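Local atomic coordinates of NalD (Pseudomonas aeruginosa PAO1, PDB entry 5DAJ), a protein that represses the MexAB-OprM multidrug efflux pump as a TetR-family regulator, probably by binding DNA, and gives way to pump expression when novobiocin binds. Residues A[89-100]-A[184-194]; A[151-162]-A[197-205]. All coordinates share one frame; numbering follows the deposited sequence.

NalD illustrates how one C-terminal helix can be held by different chemistry along its length. Interactions 1 and 2 both use helix 186-201, and both combine buried and exposed residues. Nearer the centre of the chain, interaction 1 lays the helix's first half against helix 84-101, with small and branched apolar side chains in the middle and polar groups at the margin. Interaction 2 lies farther out, where the helix ends: backbone hydrogen bonds join its end to the loop leading into helix 159-179, with an arginine from each side packing across. The two contacts meet where Tyr89 packs against Phe198 and Trp205, and both also touch the second subunit.

Interaction 1 of 2, residues A[89-100]-A[184-194]; sequences YDLCLEAVQSLL and FDPDTDAEHLL
The all-helical C-terminal domain of this TetR-family regulator packs helix 84-101 against helix 186-201, and Leu93, Val96 and Gln97 of the first close around Ala190 of the second. The short segments run nearly antiparallel, at 153°, with axes approaching to 8.2 Å. So near an approach suits the small Ala190, whose CB receives Leu93 CD1 at 3.4 Å and Val96 CG1 at 3.6 Å. Leu93 reaches it because its CG stands opposite the backbone N (chi1 179°), which carries the branch over to the facing helix. One turn along, Leu194 points toward helix 84-101: its CD1 lies 3.6 Å from Leu93 N and also meets Cys92 CB, while its CB approaches the Tyr89 ring obliquely, 4.1 Å from CE1. The phenol OH of Tyr89 extends past this leucine to rest beside Glu191 CA and CB.

At the other end, Pro186 wedges between Val96, Leu99 and Leu100; its CG sits 4.0 Å from Leu100 CG, the two side chains crossing at about a right angle. Gln97, extended beyond CG, lays its CG against Pro186 O, and its NE2 donates to Asp187 O (3.1 Å, 166° at the hydrogen). That bond lies in both the amide and the carbonyl planes and uses a lone pair of the oxygen, a geometry consistent with the amide being held in this rotation. Asp185 N-caps the helix: its OD2 accepts from Thr188 N at 3.0 Å, from above the carboxylate plane. Trp177 of helix 159-179 covers Phe184, Leu99 and Pro186, and Asp189 forms a salt bridge to Arg160 of the second subunit. The whole is an antiparallel helix pair with an N-capped start, in the helical C-terminal domain characteristic of TetR regulators.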
loop_
_atom_site.group_PDB
_atom_site.type_symbol
_atom_site.label_atom_id
_atom_site.label_comp_id
_atom_site.label_asym_id
_atom_site.label_seq_id
_atom_site.Cartn_x
_atom_site.Cartn_y
_atom_site.Cartn_z
ATOM N N TYR A 89 -3.774 3.647 20.052
ATOM C CA TYR A 89 -4.744 2.643 19.591
ATOM C C TYR A 89 -6.038 3.307 19.103
ATOM O O TYR A 89 -6.497 3.044 17.990
ATOM C CB TYR A 89 -5.062 1.630 20.690
ATOM C CG TYR A 89 -6.223 0.726 20.365
ATOM C CD1 TYR A 89 -6.052 -0.386 19.557
ATOM C CD2 TYR A 89 -7.501 0.986 20.864
ATOM C CE1 TYR A 89 -7.115 -1.217 19.252
ATOM C CE2 TYR A 89 -8.574 0.160 20.564
ATOM C CZ TYR A 89 -8.372 -0.944 19.759
ATOM O OH TYR A 89 -9.437 -1.753 19.456
ATOM N N ASP A 90 -6.593 4.181 19.941
ATOM C CA ASP A 90 -7.800 4.957 19.601
ATOM C C ASP A 90 -7.642 5.724 18.294
ATOM O O ASP A 90 -8.512 5.681 17.421
ATOM C CB ASP A 90 -8.156 5.957 20.712
ATOM C CG ASP A 90 -8.745 5.294 21.953
ATOM O OD1 ASP A 90 -9.182 4.128 21.892
ATOM O OD2 ASP A 90 -8.790 5.956 23.007
ATOM N N LEU A 91 -6.517 6.414 18.157
ATOM C CA LEU A 91 -6.215 7.163 16.930
ATOM C C LEU A 91 -6.210 6.270 15.682
ATOM O O LEU A 91 -6.780 6.634 14.643
ATOM C CB LEU A 91 -4.871 7.878 17.050
ATOM C CG LEU A 91 -4.423 8.655 15.801
ATOM C CD1 LEU A 91 -5.263 9.907 15.589
ATOM C CD2 LEU A 91 -2.954 9.018 15.894
ATOM N N CYS A 92 -5.541 5.127 15.786
ATOM C CA CYS A 92 -5.465 4.161 14.687
ATOM C C CYS A 92 -6.841 3.594 14.352
ATOM O O CYS A 92 -7.214 3.493 13.173
ATOM C CB CYS A 92 -4.529 3.011 15.041
ATOM S SG CYS A 92 -2.803 3.498 15.208
ATOM N N LEU A 93 -7.584 3.245 15.397
ATOM C CA LEU A 93 -8.948 2.742 15.250
ATOM C C LEU A 93 -9.837 3.727 14.485
ATOM O O LEU A 93 -10.545 3.347 13.557
ATOM C CB LEU A 93 -9.566 2.453 16.622
ATOM C CG LEU A 93 -11.006 1.937 16.639
ATOM C CD1 LEU A 93 -11.106 0.596 15.935
ATOM C CD2 LEU A 93 -11.511 1.816 18.069
ATOM N N GLU A 94 -9.778 4.992 14.881
ATOM C CA GLU A 94 -10.558 6.055 14.230
ATOM C C GLU A 94 -10.149 6.286 12.778
ATOM O O GLU A 94 -11.000 6.524 11.907
ATOM C CB GLU A 94 -10.432 7.363 15.002
ATOM C CG GLU A 94 -11.089 7.324 16.374
ATOM C CD GLU A 94 -10.878 8.599 17.166
ATOM O OE1 GLU A 94 -10.425 9.607 16.575
ATOM O OE2 GLU A 94 -11.181 8.593 18.383
ATOM N N ALA A 95 -8.846 6.228 12.526
ATOM C CA ALA A 95 -8.321 6.355 11.160
ATOM C C ALA A 95 -8.942 5.293 10.247
ATOM O O ALA A 95 -9.451 5.615 9.165
ATOM C CB ALA A 95 -6.804 6.231 11.155
ATOM N N VAL A 96 -8.906 4.037 10.698
ATOM C CA VAL A 96 -9.470 2.922 9.930
ATOM C C VAL A 96 -10.978 3.115 9.757
ATOM O O VAL A 96 -11.505 2.979 8.655
ATOM C CB VAL A 96 -9.174 1.549 10.578
ATOM C CG1 VAL A 96 -9.955 0.424 9.900
ATOM C CG2 VAL A 96 -7.689 1.244 10.512
ATOM N N GLN A 97 -11.656 3.441 10.849
ATOM C CA GLN A 97 -13.100 3.703 10.815
ATOM C C GLN A 97 -13.513 4.903 9.932
ATOM O O GLN A 97 -14.599 4.900 9.363
ATOM C CB GLN A 97 -13.626 3.899 12.229
ATOM C CG GLN A 97 -13.648 2.613 13.037
ATOM C CD GLN A 97 -14.223 2.795 14.425
ATOM O OE1 GLN A 97 -14.027 3.828 15.056
ATOM N NE2 GLN A 97 -14.941 1.791 14.907
ATOM N N SER A 98 -12.644 5.907 9.806
ATOM C CA SER A 98 -12.895 7.092 8.939
ATOM C C SER A 98 -13.081 6.765 7.447
ATOM O O SER A 98 -13.707 7.541 6.703
ATOM C CB SER A 98 -11.775 8.123 9.066
ATOM O OG SER A 98 -10.605 7.686 8.403
ATOM N N LEU A 99 -12.530 5.627 7.017
ATOM C CA LEU A 99 -12.719 5.116 5.644
ATOM C C LEU A 99 -14.180 5.052 5.208
ATOM O O LEU A 99 -14.490 5.285 4.045
ATOM C CB LEU A 99 -12.118 3.716 5.499
ATOM C CG LEU A 99 -10.598 3.628 5.466
ATOM C CD1 LEU A 99 -10.152 2.185 5.655
ATOM C CD2 LEU A 99 -10.071 4.184 4.158
ATOM N N LEU A 100 -15.060 4.714 6.146
ATOM C CA LEU A 100 -16.504 4.683 5.895
ATOM C C LEU A 100 -17.156 6.038 6.121
ATOM O O LEU A 100 -17.906 6.525 5.275
ATOM C CB LEU A 100 -17.205 3.642 6.787
ATOM C CG LEU A 100 -17.301 2.199 6.279
ATOM C CD1 LEU A 100 -18.001 1.353 7.337
ATOM C CD2 LEU A 100 -18.032 2.083 4.943
ATOM N N PHE A 184 -13.267 -6.342 4.337
ATOM C CA PHE A 184 -13.744 -6.179 5.700
ATOM C C PHE A 184 -14.585 -4.926 5.871
ATOM O O PHE A 184 -14.682 -4.097 4.977
ATOM C CB PHE A 184 -12.576 -6.204 6.710
ATOM C CG PHE A 184 -11.593 -5.081 6.555
ATOM C CD1 PHE A 184 -11.831 -3.839 7.136
ATOM C CD2 PHE A 184 -10.412 -5.272 5.868
ATOM C CE1 PHE A 184 -10.916 -2.798 7.005
ATOM C CE2 PHE A 184 -9.498 -4.237 5.729
ATOM C CZ PHE A 184 -9.747 -2.999 6.299
ATOM N N ASP A 185 -15.203 -4.833 7.043
ATOM C CA ASP A 185 -16.015 -3.690 7.434
ATOM C C ASP A 185 -15.207 -2.783 8.369
ATOM O O ASP A 185 -14.978 -3.140 9.530
ATOM C CB ASP A 185 -17.279 -4.178 8.135
ATOM C CG ASP A 185 -18.124 -3.045 8.657
ATOM O OD1 ASP A 185 -18.274 -2.024 7.945
ATOM O OD2 ASP A 185 -18.655 -3.170 9.786
ATOM N N PRO A 186 -14.774 -1.609 7.883
ATOM C CA PRO A 186 -14.011 -0.675 8.720
ATOM C C PRO A 186 -14.658 -0.319 10.054
ATOM O O PRO A 186 -13.958 -0.077 11.025
ATOM C CB PRO A 186 -13.904 0.575 7.842
ATOM C CG PRO A 186 -13.950 0.050 6.455
ATOM C CD PRO A 186 -14.916 -1.097 6.511
ATOM N N ASP A 187 -15.980 -0.284 10.098
ATOM C CA ASP A 187 -16.697 0.018 11.340
ATOM C C ASP A 187 -16.478 -1.071 12.398
ATOM O O ASP A 187 -15.845 -0.824 13.423
ATOM C CB ASP A 187 -18.199 0.212 11.060
ATOM C CG ASP A 187 -18.987 0.650 12.293
ATOM O OD1 ASP A 187 -18.387 1.097 13.292
ATOM O OD2 ASP A 187 -20.230 0.568 12.248
ATOM N N THR A 188 -16.981 -2.271 12.121
ATOM C CA THR A 188 -17.054 -3.356 13.114
ATOM C C THR A 188 -15.835 -4.289 13.180
ATOM O O THR A 188 -15.675 -4.999 14.173
ATOM C CB THR A 188 -18.308 -4.236 12.899
ATOM O OG1 THR A 188 -18.268 -4.846 11.601
ATOM C CG2 THR A 188 -19.573 -3.408 13.040
ATOM N N ASP A 189 -14.999 -4.303 12.143
ATOM C CA ASP A 189 -13.786 -5.152 12.121
ATOM C C ASP A 189 -12.495 -4.456 12.540
ATOM O O ASP A 189 -11.530 -5.126 12.893
ATOM C CB ASP A 189 -13.558 -5.758 10.739
ATOM C CG ASP A 189 -14.650 -6.720 10.325
ATOM O OD1 ASP A 189 -15.195 -7.451 11.180
ATOM O OD2 ASP A 189 -14.966 -6.742 9.121
ATOM N N ALA A 190 -12.469 -3.127 12.504
ATOM C CA ALA A 190 -11.257 -2.356 12.845
ATOM C C ALA A 190 -10.617 -2.778 14.166
ATOM O O ALA A 190 -9.411 -2.989 14.230
ATOM C CB ALA A 190 -11.565 -0.873 12.877
ATOM N N GLU A 191 -11.427 -2.874 15.214
ATOM C CA GLU A 191 -10.966 -3.325 16.548
ATOM C C GLU A 191 -10.158 -4.610 16.476
ATOM O O GLU A 191 -9.068 -4.710 17.048
ATOM C CB GLU A 191 -12.144 -3.615 17.476
ATOM C CG GLU A 191 -12.941 -2.406 17.925
ATOM C CD GLU A 191 -14.223 -2.795 18.642
ATOM O OE1 GLU A 191 -14.291 -3.909 19.216
ATOM O OE2 GLU A 191 -15.168 -1.981 18.628
ATOM N N HIS A 192 -10.722 -5.589 15.780
ATOM C CA HIS A 192 -10.158 -6.946 15.719
ATOM C C HIS A 192 -8.963 -7.062 14.780
ATOM O O HIS A 192 -8.093 -7.906 14.979
ATOM C CB HIS A 192 -11.236 -7.938 15.300
ATOM C CG HIS A 192 -12.401 -7.982 16.231
ATOM N ND1 HIS A 192 -12.336 -8.572 17.476
ATOM C CD2 HIS A 192 -13.662 -7.502 16.104
ATOM C CE1 HIS A 192 -13.510 -8.462 18.072
ATOM N NE2 HIS A 192 -14.331 -7.815 17.263
ATOM N N LEU A 193 -8.930 -6.207 13.762
ATOM C CA LEU A 193 -7.794 -6.141 12.835
ATOM C C LEU A 193 -6.544 -5.559 13.496
ATOM O O LEU A 193 -5.420 -5.983 13.207
ATOM C CB LEU A 193 -8.165 -5.321 11.603
ATOM C CG LEU A 193 -9.224 -5.987 10.722
ATOM C CD1 LEU A 193 -9.913 -4.963 9.828
ATOM C CD2 LEU A 193 -8.616 -7.106 9.889
ATOM N N LEU A 194 -6.762 -4.586 14.377
ATOM C CA LEU A 194 -5.683 -3.925 15.118
ATOM C C LEU A 194 -5.276 -4.669 16.393
ATOM O O LEU A 194 -4.109 -4.617 16.798
ATOM C CB LEU A 194 -6.082 -2.489 15.476
ATOM C CG LEU A 194 -6.358 -1.565 14.294
ATOM C CD1 LEU A 194 -6.928 -0.253 14.787
ATOM C CD2 LEU A 194 -5.103 -1.312 13.474
#

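Interaction 2 of 2, residues A[151-162]-A[197-205]; sequences VRLHPGMTPRIA and MFRGLVRDW
Arg152 crosses Val202 at a slant, its CB 4.1 Å from Val202 CG1. The chain then bends at chi3 (54°), which brings the guanidinium back over the same methyl: CG1 sits above one face, 3.9 Å from NE, facing CZ, and 3.6 Å from NH2. At its edge the group passes Asp204 CB and the backbone N of Trp205, while NH1 makes a salt bridge with Asp83.

The backbones here form an isolated antiparallel beta bridge in an otherwise helical domain, with Leu153 and Val202 as a non-hydrogen-bonded pair where Val202 leaves the helix. Arg203 N donates to Arg152 O at 2.8 Å, and His154 N donates to Leu201 O at 3.2 Å. The latter oxygen also takes a weak bond from His154 ND1; Arg203 CG lies over one face of the imidazole ring.

Arg203 itself stretches back across the loop, its NH2 3.3 Å from Pro155 CD in the type II turn of His154 to Met157. Beyond the bridge, Leu201 CD2 packs between CE of the selenomethionine Met157, at 3.5 Å, and Ala162 CB, at 3.8 Å; Phe144 of helix 123-145 backs Leu153 and Ala162.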
loop_
_atom_site.group_PDB
_atom_site.type_symbol
_atom_site.label_atom_id
_atom_site.label_comp_id
_atom_site.label_asym_id
_atom_site.label_seq_id
_atom_site.Cartn_x
_atom_site.Cartn_y
_atom_site.Cartn_z
ATOM N N VAL A 151 9.008 0.155 28.853
ATOM C CA VAL A 151 8.961 -0.920 29.864
ATOM C C VAL A 151 7.874 -1.973 29.569
ATOM O O VAL A 151 8.000 -3.136 29.964
ATOM C CB VAL A 151 8.773 -0.319 31.286
ATOM C CG1 VAL A 151 8.377 -1.370 32.311
ATOM C CG2 VAL A 151 10.055 0.363 31.738
ATOM N N ARG A 152 6.821 -1.550 28.873
ATOM C CA ARG A 152 5.681 -2.408 28.541
ATOM C C ARG A 152 5.824 -3.199 27.243
ATOM O O ARG A 152 4.976 -4.038 26.938
ATOM C CB ARG A 152 4.405 -1.575 28.466
ATOM C CG ARG A 152 4.147 -0.712 29.695
ATOM C CD ARG A 152 2.791 -0.035 29.624
ATOM N NE ARG A 152 1.717 -1.006 29.409
ATOM C CZ ARG A 152 0.473 -0.708 29.040
ATOM N NH1 ARG A 152 0.095 0.560 28.850
ATOM N NH2 ARG A 152 -0.406 -1.696 28.861
ATOM N N LEU A 153 6.857 -2.913 26.456
ATOM C CA LEU A 153 7.105 -3.675 25.225
ATOM C C LEU A 153 7.648 -5.052 25.568
ATOM O O LEU A 153 8.295 -5.217 26.597
ATOM C CB LEU A 153 8.097 -2.948 24.304
ATOM C CG LEU A 153 7.681 -1.586 23.741
ATOM C CD1 LEU A 153 8.810 -1.008 22.907
ATOM C CD2 LEU A 153 6.411 -1.677 22.908
ATOM N N HIS A 154 7.396 -6.031 24.700
ATOM C CA HIS A 154 7.968 -7.372 24.890
ATOM C C HIS A 154 9.485 -7.339 24.685
ATOM O O HIS A 154 9.992 -6.442 24.007
ATOM C CB HIS A 154 7.359 -8.436 23.955
ATOM C CG HIS A 154 5.999 -8.903 24.352
ATOM N ND1 HIS A 154 4.866 -8.147 24.157
ATOM C CD2 HIS A 154 5.585 -10.064 24.914
ATOM C CE1 HIS A 154 3.811 -8.812 24.594
ATOM N NE2 HIS A 154 4.218 -9.981 25.059
ATOM N N PRO A 155 10.214 -8.310 25.275
ATOM C CA PRO A 155 11.661 -8.449 25.077
ATOM C C PRO A 155 12.035 -8.440 23.594
ATOM O O PRO A 155 11.476 -9.215 22.825
ATOM C CB PRO A 155 11.959 -9.833 25.659
ATOM C CG PRO A 155 10.955 -9.991 26.741
ATOM C CD PRO A 155 9.717 -9.273 26.275
ATOM N N GLY A 156 12.935 -7.546 23.197
ATOM C CA GLY A 156 13.396 -7.482 21.805
ATOM C C GLY A 156 12.524 -6.692 20.838
ATOM O O GLY A 156 12.857 -6.584 19.655
HETATM N N MSE A 157 11.405 -6.161 21.328
HETATM C CA MSE A 157 10.653 -5.127 20.608
HETATM C C MSE A 157 11.248 -3.788 20.938
HETATM O O MSE A 157 11.174 -3.336 22.085
HETATM C CB MSE A 157 9.167 -5.101 20.983
HETATM C CG MSE A 157 8.368 -6.183 20.264
HETATM SE SE MSE A 157 8.561 -5.985 18.309
HETATM C CE MSE A 157 8.538 -4.018 18.222
ATOM N N THR A 158 11.844 -3.147 19.938
ATOM C CA THR A 158 12.355 -1.788 20.078
ATOM C C THR A 158 11.324 -0.783 19.577
ATOM O O THR A 158 10.460 -1.130 18.763
ATOM C CB THR A 158 13.660 -1.584 19.286
ATOM O OG1 THR A 158 13.422 -1.776 17.888
ATOM C CG2 THR A 158 14.728 -2.562 19.756
ATOM N N PRO A 159 11.402 0.472 20.050
ATOM C CA PRO A 159 10.520 1.517 19.509
ATOM C C PRO A 159 10.605 1.705 17.998
ATOM O O PRO A 159 9.592 1.990 17.353
ATOM C CB PRO A 159 11.010 2.785 20.218
ATOM C CG PRO A 159 11.585 2.298 21.500
ATOM C CD PRO A 159 12.194 0.965 21.189
ATOM N N ARG A 160 11.807 1.565 17.448
ATOM C CA ARG A 160 12.021 1.718 16.005
ATOM C C ARG A 160 11.140 0.733 15.233
ATOM O O ARG A 160 10.393 1.128 14.336
ATOM C CB ARG A 160 13.495 1.497 15.655
ATOM C CG ARG A 160 13.842 1.669 14.183
ATOM C CD ARG A 160 15.328 1.477 13.939
ATOM N NE ARG A 160 15.744 0.104 14.194
ATOM C CZ ARG A 160 15.788 -0.883 13.301
ATOM N NH1 ARG A 160 15.452 -0.689 12.036
ATOM N NH2 ARG A 160 16.171 -2.096 13.685
ATOM N N ILE A 161 11.240 -0.541 15.606
ATOM C CA ILE A 161 10.510 -1.637 14.947
ATOM C C ILE A 161 9.011 -1.550 15.202
ATOM O O ILE A 161 8.210 -1.770 14.287
ATOM C CB ILE A 161 11.019 -3.023 15.420
ATOM C CG1 ILE A 161 12.466 -3.255 14.971
ATOM C CG2 ILE A 161 10.133 -4.164 14.915
ATOM C CD1 ILE A 161 12.697 -3.275 13.468
ATOM N N ALA A 162 8.648 -1.232 16.436
ATOM C CA ALA A 162 7.244 -1.123 16.837
ATOM C C ALA A 162 6.493 -0.091 15.994
ATOM O O ALA A 162 5.423 -0.377 15.463
ATOM C CB ALA A 162 7.137 -0.768 18.312
HETATM N N MSE A 197 -1.876 -6.799 16.655
HETATM C CA MSE A 197 -0.666 -5.968 16.583
HETATM C C MSE A 197 -0.365 -5.397 17.942
HETATM O O MSE A 197 0.760 -5.511 18.433
HETATM C CB MSE A 197 -0.789 -4.853 15.549
HETATM C CG MSE A 197 0.404 -3.890 15.507
HETATM SE SE MSE A 197 2.103 -4.840 15.148
HETATM C CE MSE A 197 1.874 -5.100 13.208
ATOM N N PHE A 198 -1.366 -4.783 18.563
ATOM C CA PHE A 198 -1.179 -4.183 19.895
ATOM C C PHE A 198 -0.940 -5.207 20.999
ATOM O O PHE A 198 -0.125 -4.967 21.895
ATOM C CB PHE A 198 -2.342 -3.275 20.262
ATOM C CG PHE A 198 -2.268 -1.939 19.603
ATOM C CD1 PHE A 198 -2.773 -1.758 18.323
ATOM C CD2 PHE A 198 -1.650 -0.871 20.238
ATOM C CE1 PHE A 198 -2.695 -0.525 17.701
ATOM C CE2 PHE A 198 -1.577 0.363 19.621
ATOM C CZ PHE A 198 -2.098 0.536 18.352
ATOM N N ARG A 199 -1.583 -6.366 20.891
ATOM C CA ARG A 199 -1.376 -7.435 21.857
ATOM C C ARG A 199 0.049 -7.975 21.702
ATOM O O ARG A 199 0.698 -8.330 22.686
ATOM C CB ARG A 199 -2.395 -8.555 21.647
ATOM C CG ARG A 199 -2.463 -9.555 22.790
ATOM C CD ARG A 199 -3.232 -10.803 22.387
ATOM N NE ARG A 199 -4.654 -10.532 22.200
ATOM C CZ ARG A 199 -5.609 -10.951 23.024
ATOM N NH1 ARG A 199 -5.295 -11.665 24.097
ATOM N NH2 ARG A 199 -6.879 -10.657 22.776
ATOM N N GLY A 200 0.528 -8.030 20.459
ATOM C CA GLY A 200 1.881 -8.510 20.156
ATOM C C GLY A 200 3.010 -7.577 20.551
ATOM O O GLY A 200 4.133 -8.015 20.802
ATOM N N LEU A 201 2.726 -6.280 20.572
ATOM C CA LEU A 201 3.717 -5.266 20.963
ATOM C C LEU A 201 3.799 -5.074 22.473
ATOM O O LEU A 201 4.893 -4.921 23.015
ATOM C CB LEU A 201 3.402 -3.917 20.313
ATOM C CG LEU A 201 3.566 -3.816 18.794
ATOM C CD1 LEU A 201 2.972 -2.508 18.290
ATOM C CD2 LEU A 201 5.020 -3.920 18.377
ATOM N N VAL A 202 2.643 -5.076 23.131
ATOM C CA VAL A 202 2.523 -4.642 24.537
ATOM C C VAL A 202 2.162 -5.795 25.491
ATOM O O VAL A 202 1.271 -6.594 25.211
ATOM C CB VAL A 202 1.491 -3.502 24.670
ATOM C CG1 VAL A 202 1.421 -2.984 26.100
ATOM C CG2 VAL A 202 1.852 -2.355 23.738
ATOM N N ARG A 203 2.847 -5.822 26.632
ATOM C CA ARG A 203 2.782 -6.944 27.595
ATOM C C ARG A 203 1.392 -7.262 28.118
ATOM O O ARG A 203 0.957 -8.413 28.062
ATOM C CB ARG A 203 3.717 -6.723 28.798
ATOM C CG ARG A 203 5.015 -7.507 28.715
ATOM C CD ARG A 203 5.922 -7.169 29.880
ATOM N NE ARG A 203 7.342 -7.293 29.666
ATOM C CZ ARG A 203 8.057 -8.402 29.476
ATOM N NH1 ARG A 203 7.499 -9.607 29.368
ATOM N NH2 ARG A 203 9.378 -8.278 29.354
ATOM N N ASP A 204 0.706 -6.248 28.633
ATOM C CA ASP A 204 -0.558 -6.478 29.339
ATOM C C ASP A 204 -1.753 -6.520 28.398
ATOM O O ASP A 204 -2.478 -7.505 28.363
ATOM C CB ASP A 204 -0.760 -5.449 30.463
ATOM C CG ASP A 204 -0.120 -5.886 31.792
ATOM O OD1 ASP A 204 0.379 -7.033 31.900
ATOM O OD2 ASP A 204 -0.123 -5.071 32.740
ATOM N N TRP A 205 -1.944 -5.451 27.637
ATOM C CA TRP A 205 -3.097 -5.286 26.730
ATOM C C TRP A 205 -4.311 -6.142 27.084
ATOM O O TRP A 205 -5.396 -5.619 27.310
ATOM C CB TRP A 205 -2.709 -5.546 25.267
ATOM C CG TRP A 205 -3.532 -4.733 24.334
ATOM C CD1 TRP A 205 -4.545 -5.174 23.535
ATOM C CD2 TRP A 205 -3.460 -3.319 24.146
ATOM N NE1 TRP A 205 -5.096 -4.119 22.840
ATOM C CE2 TRP A 205 -4.448 -2.970 23.198
ATOM C CE3 TRP A 205 -2.652 -2.314 24.680
ATOM C CZ2 TRP A 205 -4.642 -1.656 22.764
ATOM C CZ3 TRP A 205 -2.850 -1.008 24.253
ATOM C CH2 TRP A 205 -3.835 -0.691 23.305
#